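Local coordinates for protein ribosome-binding factor A (Thermus thermophilus, PDB 2DYJ) that assists late maturation of the 30S ribosomal subunit and is required for efficient processing of 16S rRNA, at residues Ala6-Gln11 with Arg75-Arg80; Arg14-Glu19 with Arg67-Ala72; Glu18-Leu23 with Leu31-Val36; Val49-Phe52 with Gly57-Arg60. All blocks are in the same frame, centred on the assembly; numbering follows the deposited sequence.

Interaction 1 (Ala6-Gln11 with Arg75-Arg80); sequences AHLEAQ and RRVRMR
Leu8 reaches from helix 5-21 toward the chain that follows helix 66-74 and spreads its two methyls over two residues there. The apolar part of the contact is carried by three side chains. CD1 of Leu8 lies 4.2 Å from CG1 of Val77, a loose approach, while CD2 of Leu8 comes to 3.9 Å of the sulfur SD of Met79. Leu8 has CG anti to the backbone N (chi1 178°), and its branched end divides between the two partners. Met79 meets it with its thioether: the chain is extended through chi2 and bends at chi3 (75°), with SD as the atom nearest the leucine. Each residue type suits its place: leucine offers two methyls to two partners, valine is compact and buried, and the unbranched chain of methionine reaches the leucine from a part of the chain with no regular structure.

No hydrogen bond crosses between 6-11 and 75-80. Arg76 and Glu9 bond outside the two segments: NH1 of Arg76 forms salt bridges with OE2 of Glu18 and OE2 of Glu19, farther along the same helix as Leu8, while OE2 of Glu9 pairs with Lys5 NZ and accepts a hydrogen bond from the backbone N of Leu38.

The contact thus lies between helix 5-21 and the connection running from helix 66-74 to strand 84-89. Val77 also rests on Leu12 of the helix, and Leu8 extends the apolar surface to Leu38 at the end of strand 32-38.

Interaction 2 (Arg14-Glu19 with Arg67-Ala72); sequences RALAEE and RRLVAA
Glu19 lays its aliphatic stem across helix 66-74, folding over Ala72 while its CB packs against Leu69. With CG anti to the carbonyl carbon (chi1 -66°) and a bend at chi2 (-48°), the chain curls, which brings CG to 3.7 Å from Ala72 CB and OE1 to 3.5 Å from the same methyl. Alanine suits this spot, since a single methyl lets the glutamate lie close to the helix surface. The carboxylate keeps polar company: OE2 of Glu19 forms a salt bridge with Arg76, and a water that donates to Ala72 O at 2.8 Å also gives OE2 of Glu19 a weak bond of 3.0 Å.

Leu69 fills the deeper side. Its CD2 is 3.8 Å from Glu19 CB, and it meets CD1 of Leu16 at 4.2 Å, the two leucines crossing at about a right angle. Leu69 also touches Leu85, which ties the pair to the sheet.

Axes of the two helical segments pass 10.1 Å apart at 127°, nearer antiparallel than parallel. Packing of the first helix against the last one before the final strand belongs to the type II KH fold, with its helix-strand-strand-helix-helix-strand order.

Interaction 3 (Glu18-Leu23 with Leu31-Val36); sequences EEIQAL and LTVEAV
Ile20 O accepts a 2.9 Å hydrogen bond from the backbone N of Leu23. Near it the backbone N of Ala22 makes two weak bonds, to the carbonyl oxygens of Glu18 and Glu19. The side chain of this same Ile20 makes both close contacts with 31-36.

Its two branches take different partners. The long branch, with CG1 anti to the carbonyl carbon (chi1 -71°) and CD1 extended beyond it, carries CD1 to 3.8 Å from CG2 of Val33. The short branch, CG2, comes to 4.0 Å from CD2 of Leu31. In both pairs the side chains meet at a slant, without lying alongside one another. Beta-branched residues fit both sides: isoleucine offers a methyl at two levels above the helix, and valine is at home in a strand, where its branches fill the face turned to the helix. Leu31, just before the strand, uses a longer arm to arrive at the same side chain.

Around them, Val33 is also covered by Lys13 and Ala17 of helix 5-21 and by Val47 of the neighbouring strand, and Leu31 touches Val49. Farther along, Glu34 and Ala35 both face Tyr48, a classic beta bulge.

With only carbon atoms meeting across it, the contact depends on burial and shape. No hydrogen bond crosses between the two segments; polar groups of both find partners elsewhere, as Glu34 OE1 does in Ser93 OG and Glu18 and Glu19 do in Arg76.

Interaction 4 (Val49-Phe52 with Gly57-Arg60); sequences VEAF and GALR
Ala51 and Ala58 set their methyls against each other, CB to CB at 3.7 Å, where the two backbones come nearest, with CA atoms 6.3 Å apart. Two alanines suit such a spot, because their short side chains let the end of the strand region and the helix approach closely. Beside them Val49 and Leu59 need more length: their CA atoms are 8.3 Å apart, and the gap is bridged by side chains that slide past each other in opposite directions until CG2 of Val49 and CD2 of Leu59 are also 3.7 Å apart. With CG1 anti to the carbonyl carbon (chi1 -60°), CG2 of Val49 falls between the backbone N and the carbonyl carbon and is the methyl that meets the helix. Leu59 answers with CG anti to its own carbonyl carbon (chi1 -63°) and a chain extended at chi2.

Strand 44-50 leads here into helix 55-64, the first of the two helices that carry the chain over to strand 84-89. That strand lies parallel beside 44-50, which makes the connection a beta-alpha-beta crossover of the KH domain. Val49 is bonded through its backbone to Leu88, and Leu59 also rests on Phe87 and Pro89, while Leu31 lies against both Val49 and Ala58.

The outer side is quite different. Glu50, Phe52 and Arg60 are exposed and make no contact between the two segments. The charged ends of Glu50 and Arg60 suit positions that water can reach, and Arg60 also touches Arg27. The end of the Phe52 side chain leads away from the helix, and the side chain touches Leu30.

How the interactions relate
Interactions 1, 2 and 3 all draw on helix 5-21 and follow it from its start to its end, against the loop 75-80, helix 66-74 and strand 32-38 in turn. Interaction 2 is buried and the others partly so; interactions 2 and 3 lie nearest the chain centre, about 7 and 6 Å from it (centre to centre). Interaction 2 alone adds a bridging water to its apolar packing, and joins interaction 3 where Leu69 meets Leu23. Interactions 1 and 4 lie on opposite sides of the centre. Interactions 3 and 4 meet in the sheet, where Thr32 pairs with Glu50, and by Leu31 packing on Ala58. Arg76 of interaction 1 forms salt bridges with Glu18 and Glu19, which interactions 2 and 3 share.

Interaction 1 (Ala6-Gln11 with Arg75-Arg80)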
loop_
_atom_site.group_PDB
_atom_site.type_symbol
_atom_site.label_atom_id
_atom_site.label_comp_id
_atom_site.label_asym_id
_atom_site.label_seq_id
_atom_site.Cartn_x
_atom_site.Cartn_y
_atom_site.Cartn_z
ATOM N N ALA A 6 -3.295 11.947 9.717
ATOM C CA ALA A 6 -3.020 10.742 10.483
ATOM C C ALA A 6 -4.196 9.770 10.489
ATOM O O ALA A 6 -4.000 8.556 10.429
ATOM C CB ALA A 6 -2.630 11.109 11.914
ATOM N N HIS A 7 -5.419 10.283 10.561
ATOM C CA HIS A 7 -6.577 9.390 10.564
ATOM C C HIS A 7 -6.839 8.748 9.203
ATOM O O HIS A 7 -7.236 7.579 9.121
ATOM C CB HIS A 7 -7.845 10.122 11.013
ATOM C CG HIS A 7 -9.070 9.262 10.967
ATOM N ND1 HIS A 7 -9.238 8.164 11.786
ATOM C CD2 HIS A 7 -10.151 9.292 10.152
ATOM C CE1 HIS A 7 -10.367 7.554 11.474
ATOM N NE2 HIS A 7 -10.940 8.217 10.485
ATOM N N LEU A 8 -6.631 9.499 8.126
ATOM C CA LEU A 8 -6.862 8.924 6.808
ATOM C C LEU A 8 -5.783 7.872 6.535
ATOM O O LEU A 8 -6.050 6.824 5.930
ATOM C CB LEU A 8 -6.833 10.016 5.718
ATOM C CG LEU A 8 -7.035 9.463 4.296
ATOM C CD1 LEU A 8 -8.433 8.881 4.159
ATOM C CD2 LEU A 8 -6.807 10.556 3.262
ATOM N N GLU A 9 -4.564 8.135 7.000
ATOM C CA GLU A 9 -3.479 7.197 6.773
ATOM C C GLU A 9 -3.741 5.886 7.487
ATOM O O GLU A 9 -3.446 4.838 6.948
ATOM C CB GLU A 9 -2.138 7.803 7.205
ATOM C CG GLU A 9 -1.756 9.000 6.358
ATOM C CD GLU A 9 -0.472 9.664 6.800
ATOM O OE1 GLU A 9 -0.165 9.615 8.004
ATOM O OE2 GLU A 9 0.219 10.260 5.944
ATOM N N ALA A 10 -4.306 5.939 8.696
ATOM C CA ALA A 10 -4.621 4.712 9.418
ATOM C C ALA A 10 -5.679 3.894 8.654
ATOM O O ALA A 10 -5.573 2.668 8.544
ATOM C CB ALA A 10 -5.120 5.043 10.823
ATOM N N GLN A 11 -6.698 4.562 8.116
ATOM C CA GLN A 11 -7.725 3.853 7.364
ATOM C C GLN A 11 -7.135 3.217 6.098
ATOM O O GLN A 11 -7.449 2.075 5.762
ATOM C CB GLN A 11 -8.866 4.798 6.954
ATOM C CG GLN A 11 -9.633 5.434 8.105
ATOM C CD GLN A 11 -10.828 6.264 7.631
ATOM O OE1 GLN A 11 -11.616 6.764 8.439
ATOM N NE2 GLN A 11 -10.964 6.412 6.315
ATOM N N ARG A 75 -13.127 1.385 -3.648
ATOM C CA ARG A 75 -14.385 0.746 -3.270
ATOM C C ARG A 75 -14.677 0.809 -1.775
ATOM O O ARG A 75 -15.796 0.523 -1.353
ATOM C CB ARG A 75 -14.389 -0.715 -3.737
ATOM C CG ARG A 75 -14.548 -0.866 -5.247
ATOM C CD ARG A 75 -14.735 -2.318 -5.659
ATOM N NE ARG A 75 -13.495 -3.079 -5.628
ATOM C CZ ARG A 75 -12.690 -3.281 -6.670
ATOM N NH1 ARG A 75 -12.980 -2.779 -7.869
ATOM N NH2 ARG A 75 -11.580 -3.987 -6.505
ATOM N N ARG A 76 -13.692 1.200 -0.971
ATOM C CA ARG A 76 -13.910 1.248 0.465
ATOM C C ARG A 76 -13.502 2.504 1.207
ATOM O O ARG A 76 -13.767 2.624 2.408
ATOM C CB ARG A 76 -13.264 0.035 1.139
ATOM C CG ARG A 76 -11.823 -0.231 0.775
ATOM C CD ARG A 76 -11.361 -1.554 1.385
ATOM N NE ARG A 76 -11.267 -1.509 2.847
ATOM C CZ ARG A 76 -10.812 -2.517 3.590
ATOM N NH1 ARG A 76 -10.421 -3.646 3.014
ATOM N NH2 ARG A 76 -10.713 -2.390 4.906
ATOM N N VAL A 77 -12.858 3.435 0.510
ATOM C CA VAL A 77 -12.445 4.685 1.129
ATOM C C VAL A 77 -13.124 5.816 0.384
ATOM O O VAL A 77 -13.187 5.814 -0.847
ATOM C CB VAL A 77 -10.911 4.888 1.069
ATOM C CG1 VAL A 77 -10.534 6.210 1.745
ATOM C CG2 VAL A 77 -10.208 3.731 1.752
ATOM N N ARG A 78 -13.642 6.784 1.129
ATOM C CA ARG A 78 -14.332 7.902 0.509
ATOM C C ARG A 78 -13.371 9.041 0.199
ATOM O O ARG A 78 -12.954 9.778 1.093
ATOM C CB ARG A 78 -15.455 8.392 1.429
ATOM C CG ARG A 78 -16.533 9.187 0.709
ATOM C CD ARG A 78 -17.069 8.401 -0.489
ATOM N NE ARG A 78 -18.058 9.155 -1.262
ATOM C CZ ARG A 78 -19.284 9.436 -0.834
ATOM N NH1 ARG A 78 -19.682 9.023 0.365
ATOM N NH2 ARG A 78 -20.111 10.136 -1.601
ATOM N N MET A 79 -13.006 9.155 -1.072
ATOM C CA MET A 79 -12.104 10.193 -1.566
ATOM C C MET A 79 -12.492 10.392 -3.027
ATOM O O MET A 79 -12.682 9.421 -3.752
ATOM C CB MET A 79 -10.634 9.739 -1.507
ATOM C CG MET A 79 -9.954 9.814 -0.149
ATOM S SD MET A 79 -8.173 9.427 -0.266
ATOM C CE MET A 79 -7.569 10.966 -1.011
ATOM N N ARG A 80 -12.617 11.641 -3.459
ATOM C CA ARG A 80 -12.972 11.913 -4.838
ATOM C C ARG A 80 -11.924 11.297 -5.746
ATOM O O ARG A 80 -12.260 10.631 -6.717
ATOM C CB ARG A 80 -13.095 13.414 -5.065
ATOM C CG ARG A 80 -14.510 13.929 -4.852
ATOM C CD ARG A 80 -15.057 13.558 -3.472
ATOM N NE ARG A 80 -16.518 13.477 -3.464
ATOM C CZ ARG A 80 -17.212 12.487 -4.018
ATOM N NH1 ARG A 80 -16.581 11.487 -4.620
ATOM N NH2 ARG A 80 -18.540 12.496 -3.973
#

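Interaction 2 (Arg14-Glu19 with Arg67-Ala72)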
loop_
_atom_site.group_PDB
_atom_site.type_symbol
_atom_site.label_atom_id
_atom_site.label_comp_id
_atom_site.label_asym_id
_atom_site.label_seq_id
_atom_site.Cartn_x
_atom_site.Cartn_y
_atom_site.Cartn_z
ATOM N N ARG A 14 -4.873 0.073 7.008
ATOM C CA ARG A 14 -5.613 -1.134 7.325
ATOM C C ARG A 14 -6.294 -1.652 6.059
ATOM O O ARG A 14 -6.326 -2.856 5.814
ATOM C CB ARG A 14 -6.640 -0.860 8.433
ATOM C CG ARG A 14 -7.464 -2.083 8.801
ATOM C CD ARG A 14 -8.334 -1.851 10.036
ATOM N NE ARG A 14 -8.186 -2.941 11.003
ATOM C CZ ARG A 14 -7.186 -3.041 11.876
ATOM N NH1 ARG A 14 -6.239 -2.112 11.921
ATOM N NH2 ARG A 14 -7.120 -4.080 12.696
ATOM N N ALA A 15 -6.794 -0.746 5.225
ATOM C CA ALA A 15 -7.467 -1.152 3.989
ATOM C C ALA A 15 -6.527 -1.834 2.994
ATOM O O ALA A 15 -6.851 -2.872 2.408
ATOM C CB ALA A 15 -8.137 0.067 3.327
ATOM N N LEU A 16 -5.360 -1.241 2.802
ATOM C CA LEU A 16 -4.386 -1.777 1.861
ATOM C C LEU A 16 -3.785 -3.089 2.368
ATOM O O LEU A 16 -3.529 -4.007 1.592
ATOM C CB LEU A 16 -3.297 -0.723 1.612
ATOM C CG LEU A 16 -2.514 -0.802 0.300
ATOM C CD1 LEU A 16 -3.460 -0.981 -0.874
ATOM C CD2 LEU A 16 -1.691 0.468 0.138
ATOM N N ALA A 17 -3.560 -3.188 3.671
ATOM C CA ALA A 17 -3.011 -4.422 4.222
ATOM C C ALA A 17 -3.976 -5.560 3.894
ATOM O O ALA A 17 -3.555 -6.670 3.579
ATOM C CB ALA A 17 -2.819 -4.293 5.745
ATOM N N GLU A 18 -5.277 -5.285 3.962
ATOM C CA GLU A 18 -6.271 -6.307 3.655
ATOM C C GLU A 18 -6.363 -6.620 2.169
ATOM O O GLU A 18 -6.524 -7.780 1.781
ATOM C CB GLU A 18 -7.646 -5.881 4.175
ATOM C CG GLU A 18 -7.742 -5.934 5.693
ATOM C CD GLU A 18 -9.081 -5.455 6.227
ATOM O OE1 GLU A 18 -9.244 -5.411 7.465
ATOM O OE2 GLU A 18 -9.962 -5.118 5.415
ATOM N N GLU A 19 -6.275 -5.589 1.331
ATOM C CA GLU A 19 -6.344 -5.795 -0.105
ATOM C C GLU A 19 -5.113 -6.532 -0.627
ATOM O O GLU A 19 -5.205 -7.305 -1.571
ATOM C CB GLU A 19 -6.512 -4.461 -0.842
ATOM C CG GLU A 19 -7.841 -3.773 -0.553
ATOM C CD GLU A 19 -9.022 -4.724 -0.680
ATOM O OE1 GLU A 19 -9.032 -5.542 -1.627
ATOM O OE2 GLU A 19 -9.941 -4.645 0.164
ATOM N N ARG A 67 -2.666 -0.653 -10.013
ATOM C CA ARG A 67 -3.973 -0.223 -10.489
ATOM C C ARG A 67 -5.126 -0.979 -9.854
ATOM O O ARG A 67 -6.129 -0.360 -9.493
ATOM C CB ARG A 67 -4.031 -0.277 -12.015
ATOM C CG ARG A 67 -3.131 0.782 -12.633
ATOM C CD ARG A 67 -3.502 1.043 -14.075
ATOM N NE ARG A 67 -2.864 2.261 -14.553
ATOM C CZ ARG A 67 -3.027 2.755 -15.772
ATOM N NH1 ARG A 67 -3.818 2.127 -16.638
ATOM N NH2 ARG A 67 -2.396 3.870 -16.123
ATOM N N ARG A 68 -4.975 -2.297 -9.689
ATOM C CA ARG A 68 -6.013 -3.121 -9.063
ATOM C C ARG A 68 -6.144 -2.761 -7.587
ATOM O O ARG A 68 -7.235 -2.796 -7.022
ATOM C CB ARG A 68 -5.669 -4.615 -9.177
ATOM C CG ARG A 68 -5.337 -5.075 -10.589
ATOM C CD ARG A 68 -4.441 -6.320 -10.567
ATOM N NE ARG A 68 -3.824 -6.557 -11.869
ATOM C CZ ARG A 68 -2.662 -7.181 -12.053
ATOM N NH1 ARG A 68 -1.974 -7.639 -11.009
ATOM N NH2 ARG A 68 -2.186 -7.340 -13.286
ATOM N N LEU A 69 -5.037 -2.409 -6.943
ATOM C CA LEU A 69 -5.106 -2.060 -5.528
ATOM C C LEU A 69 -5.774 -0.709 -5.330
ATOM O O LEU A 69 -6.540 -0.533 -4.372
ATOM C CB LEU A 69 -3.704 -2.040 -4.896
ATOM C CG LEU A 69 -3.073 -3.406 -4.630
ATOM C CD1 LEU A 69 -1.608 -3.244 -4.178
ATOM C CD2 LEU A 69 -3.881 -4.128 -3.566
ATOM N N VAL A 70 -5.510 0.247 -6.226
ATOM C CA VAL A 70 -6.144 1.547 -6.072
ATOM C C VAL A 70 -7.651 1.394 -6.319
ATOM O O VAL A 70 -8.471 2.027 -5.648
ATOM C CB VAL A 70 -5.514 2.598 -7.016
ATOM C CG1 VAL A 70 -6.332 3.885 -7.009
ATOM C CG2 VAL A 70 -4.085 2.925 -6.520
ATOM N N ALA A 71 -7.997 0.528 -7.266
ATOM C CA ALA A 71 -9.399 0.252 -7.587
ATOM C C ALA A 71 -10.095 -0.322 -6.344
ATOM O O ALA A 71 -11.243 0.021 -6.054
ATOM C CB ALA A 71 -9.482 -0.755 -8.738
ATOM N N ALA A 72 -9.385 -1.202 -5.627
ATOM C CA ALA A 72 -9.882 -1.845 -4.418
ATOM C C ALA A 72 -10.077 -0.837 -3.305
ATOM O O ALA A 72 -11.042 -0.913 -2.531
ATOM C CB ALA A 72 -8.912 -2.949 -3.963
HETATM O O HOH W 1 -12.082 -3.221 -1.333
#

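Interaction 3 (Glu18-Leu23 with Leu31-Val36)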
loop_
_atom_site.group_PDB
_atom_site.type_symbol
_atom_site.label_atom_id
_atom_site.label_comp_id
_atom_site.label_asym_id
_atom_site.label_seq_id
_atom_site.Cartn_x
_atom_site.Cartn_y
_atom_site.Cartn_z
ATOM N N GLU A 18 -5.277 -5.285 3.962
ATOM C CA GLU A 18 -6.271 -6.307 3.655
ATOM C C GLU A 18 -6.363 -6.620 2.169
ATOM O O GLU A 18 -6.524 -7.780 1.781
ATOM C CB GLU A 18 -7.646 -5.881 4.175
ATOM C CG GLU A 18 -7.742 -5.934 5.693
ATOM C CD GLU A 18 -9.081 -5.455 6.227
ATOM O OE1 GLU A 18 -9.244 -5.411 7.465
ATOM O OE2 GLU A 18 -9.962 -5.118 5.415
ATOM N N GLU A 19 -6.275 -5.589 1.331
ATOM C CA GLU A 19 -6.344 -5.795 -0.105
ATOM C C GLU A 19 -5.113 -6.532 -0.627
ATOM O O GLU A 19 -5.205 -7.305 -1.571
ATOM C CB GLU A 19 -6.512 -4.461 -0.842
ATOM C CG GLU A 19 -7.841 -3.773 -0.553
ATOM C CD GLU A 19 -9.022 -4.724 -0.680
ATOM O OE1 GLU A 19 -9.032 -5.542 -1.627
ATOM O OE2 GLU A 19 -9.941 -4.645 0.164
ATOM N N ILE A 20 -3.958 -6.297 -0.018
ATOM C CA ILE A 20 -2.754 -6.990 -0.456
ATOM C C ILE A 20 -2.886 -8.473 -0.068
ATOM O O ILE A 20 -2.557 -9.375 -0.845
ATOM C CB ILE A 20 -1.505 -6.368 0.209
ATOM C CG1 ILE A 20 -1.253 -4.985 -0.398
ATOM C CG2 ILE A 20 -0.302 -7.290 0.053
ATOM C CD1 ILE A 20 -0.087 -4.201 0.225
ATOM N N GLN A 21 -3.386 -8.722 1.139
ATOM C CA GLN A 21 -3.569 -10.090 1.610
ATOM C C GLN A 21 -4.506 -10.822 0.655
ATOM O O GLN A 21 -4.414 -12.032 0.503
ATOM C CB GLN A 21 -4.165 -10.082 3.026
ATOM C CG GLN A 21 -3.279 -10.691 4.115
ATOM C CD GLN A 21 -3.660 -12.132 4.461
ATOM O OE1 GLN A 21 -3.730 -13.003 3.585
ATOM N NE2 GLN A 21 -3.905 -12.388 5.745
ATOM N N ALA A 22 -5.403 -10.082 0.008
ATOM C CA ALA A 22 -6.358 -10.685 -0.936
ATOM C C ALA A 22 -5.726 -11.038 -2.286
ATOM O O ALA A 22 -6.307 -11.802 -3.069
ATOM C CB ALA A 22 -7.549 -9.755 -1.150
ATOM N N LEU A 23 -4.547 -10.486 -2.566
ATOM C CA LEU A 23 -3.861 -10.798 -3.821
ATOM C C LEU A 23 -3.278 -12.207 -3.714
ATOM O O LEU A 23 -2.981 -12.686 -2.619
ATOM C CB LEU A 23 -2.744 -9.786 -4.081
ATOM C CG LEU A 23 -3.226 -8.348 -4.285
ATOM C CD1 LEU A 23 -2.020 -7.431 -4.522
ATOM C CD2 LEU A 23 -4.188 -8.292 -5.476
ATOM N N LEU A 31 3.917 -11.093 3.476
ATOM C CA LEU A 31 4.278 -9.677 3.462
ATOM C C LEU A 31 3.338 -8.896 4.366
ATOM O O LEU A 31 2.133 -9.177 4.409
ATOM C CB LEU A 31 4.168 -9.095 2.048
ATOM C CG LEU A 31 4.466 -7.594 1.967
ATOM C CD1 LEU A 31 5.325 -7.320 0.748
ATOM C CD2 LEU A 31 3.171 -6.780 1.937
ATOM N N THR A 32 3.884 -7.909 5.072
ATOM C CA THR A 32 3.074 -7.052 5.930
ATOM C C THR A 32 3.322 -5.573 5.637
ATOM O O THR A 32 4.396 -5.172 5.173
ATOM C CB THR A 32 3.342 -7.299 7.431
ATOM O OG1 THR A 32 4.726 -7.072 7.710
ATOM C CG2 THR A 32 2.949 -8.721 7.823
ATOM N N VAL A 33 2.319 -4.756 5.909
ATOM C CA VAL A 33 2.441 -3.328 5.697
ATOM C C VAL A 33 2.831 -2.692 7.026
ATOM O O VAL A 33 2.100 -2.784 8.005
ATOM C CB VAL A 33 1.114 -2.749 5.203
ATOM C CG1 VAL A 33 1.233 -1.237 5.063
ATOM C CG2 VAL A 33 0.748 -3.395 3.863
ATOM N N GLU A 34 3.991 -2.054 7.066
ATOM C CA GLU A 34 4.449 -1.454 8.313
ATOM C C GLU A 34 3.916 -0.045 8.517
ATOM O O GLU A 34 3.697 0.387 9.652
ATOM C CB GLU A 34 5.979 -1.410 8.369
ATOM C CG GLU A 34 6.496 -0.689 9.622
ATOM C CD GLU A 34 7.764 0.097 9.370
ATOM O OE1 GLU A 34 8.121 0.939 10.223
ATOM O OE2 GLU A 34 8.404 -0.125 8.322
ATOM N N ALA A 35 3.708 0.683 7.431
ATOM C CA ALA A 35 3.219 2.049 7.571
ATOM C C ALA A 35 2.922 2.641 6.207
ATOM O O ALA A 35 3.291 2.070 5.192
ATOM C CB ALA A 35 4.279 2.885 8.281
ATOM N N VAL A 36 2.220 3.768 6.197
ATOM C CA VAL A 36 1.925 4.489 4.961
ATOM C C VAL A 36 2.047 5.956 5.304
ATOM O O VAL A 36 1.878 6.349 6.462
ATOM C CB VAL A 36 0.498 4.203 4.409
ATOM C CG1 VAL A 36 0.312 2.697 4.234
ATOM C CG2 VAL A 36 -0.578 4.782 5.341
#

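Interaction 4 (Val49-Phe52 with Gly57-Arg60)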
loop_
_atom_site.group_PDB
_atom_site.type_symbol
_atom_site.label_atom_id
_atom_site.label_comp_id
_atom_site.label_asym_id
_atom_site.label_seq_id
_atom_site.Cartn_x
_atom_site.Cartn_y
_atom_site.Cartn_z
ATOM N N VAL A 49 6.604 -1.647 3.283
ATOM C CA VAL A 49 6.309 -3.045 3.553
ATOM C C VAL A 49 7.473 -3.916 4.005
ATOM O O VAL A 49 8.633 -3.637 3.691
ATOM C CB VAL A 49 5.709 -3.699 2.294
ATOM C CG1 VAL A 49 4.439 -2.984 1.904
ATOM C CG2 VAL A 49 6.718 -3.631 1.135
ATOM N N GLU A 50 7.139 -4.977 4.736
ATOM C CA GLU A 50 8.142 -5.945 5.190
ATOM C C GLU A 50 7.894 -7.241 4.411
ATOM O O GLU A 50 6.870 -7.905 4.598
ATOM C CB GLU A 50 8.013 -6.227 6.695
ATOM C CG GLU A 50 8.912 -7.408 7.167
ATOM C CD GLU A 50 8.634 -7.878 8.601
ATOM O OE1 GLU A 50 7.561 -7.557 9.144
ATOM O OE2 GLU A 50 9.486 -8.591 9.187
ATOM N N ALA A 51 8.815 -7.591 3.523
ATOM C CA ALA A 51 8.666 -8.811 2.739
ATOM C C ALA A 51 9.318 -9.966 3.469
ATOM O O ALA A 51 10.288 -9.788 4.203
ATOM C CB ALA A 51 9.306 -8.647 1.357
ATOM N N PHE A 52 8.775 -11.157 3.260
ATOM C CA PHE A 52 9.316 -12.351 3.881
ATOM C C PHE A 52 10.663 -12.696 3.221
ATOM O O PHE A 52 11.689 -12.852 3.901
ATOM C CB PHE A 52 8.327 -13.499 3.715
ATOM C CG PHE A 52 8.831 -14.808 4.235
ATOM C CD1 PHE A 52 9.343 -14.908 5.525
ATOM C CD2 PHE A 52 8.793 -15.944 3.438
ATOM C CE1 PHE A 52 9.814 -16.129 6.011
ATOM C CE2 PHE A 52 9.261 -17.165 3.915
ATOM C CZ PHE A 52 9.771 -17.253 5.203
ATOM N N GLY A 57 11.434 -8.479 -5.300
ATOM C CA GLY A 57 10.339 -9.161 -5.988
ATOM C C GLY A 57 8.965 -8.789 -5.433
ATOM O O GLY A 57 7.975 -8.685 -6.169
ATOM N N ALA A 58 8.896 -8.584 -4.120
ATOM C CA ALA A 58 7.641 -8.198 -3.490
ATOM C C ALA A 58 7.268 -6.794 -3.959
ATOM O O ALA A 58 6.111 -6.520 -4.296
ATOM C CB ALA A 58 7.784 -8.216 -1.968
ATOM N N LEU A 59 8.248 -5.899 -3.987
ATOM C CA LEU A 59 7.978 -4.529 -4.397
ATOM C C LEU A 59 7.520 -4.503 -5.849
ATOM O O LEU A 59 6.669 -3.700 -6.209
ATOM C CB LEU A 59 9.226 -3.642 -4.195
ATOM C CG LEU A 59 9.693 -3.494 -2.737
ATOM C CD1 LEU A 59 10.964 -2.658 -2.687
ATOM C CD2 LEU A 59 8.611 -2.830 -1.899
ATOM N N ARG A 60 8.045 -5.404 -6.679
ATOM C CA ARG A 60 7.636 -5.401 -8.088
ATOM C C ARG A 60 6.222 -5.909 -8.219
ATOM O O ARG A 60 5.456 -5.420 -9.053
ATOM C CB ARG A 60 8.551 -6.276 -8.944
ATOM C CG ARG A 60 9.843 -5.602 -9.342
ATOM C CD ARG A 60 10.499 -6.386 -10.480
ATOM N NE ARG A 60 11.004 -7.679 -10.032
ATOM C CZ ARG A 60 12.173 -7.855 -9.430
ATOM N NH1 ARG A 60 12.970 -6.816 -9.200
ATOM N NH2 ARG A 60 12.550 -9.075 -9.071
#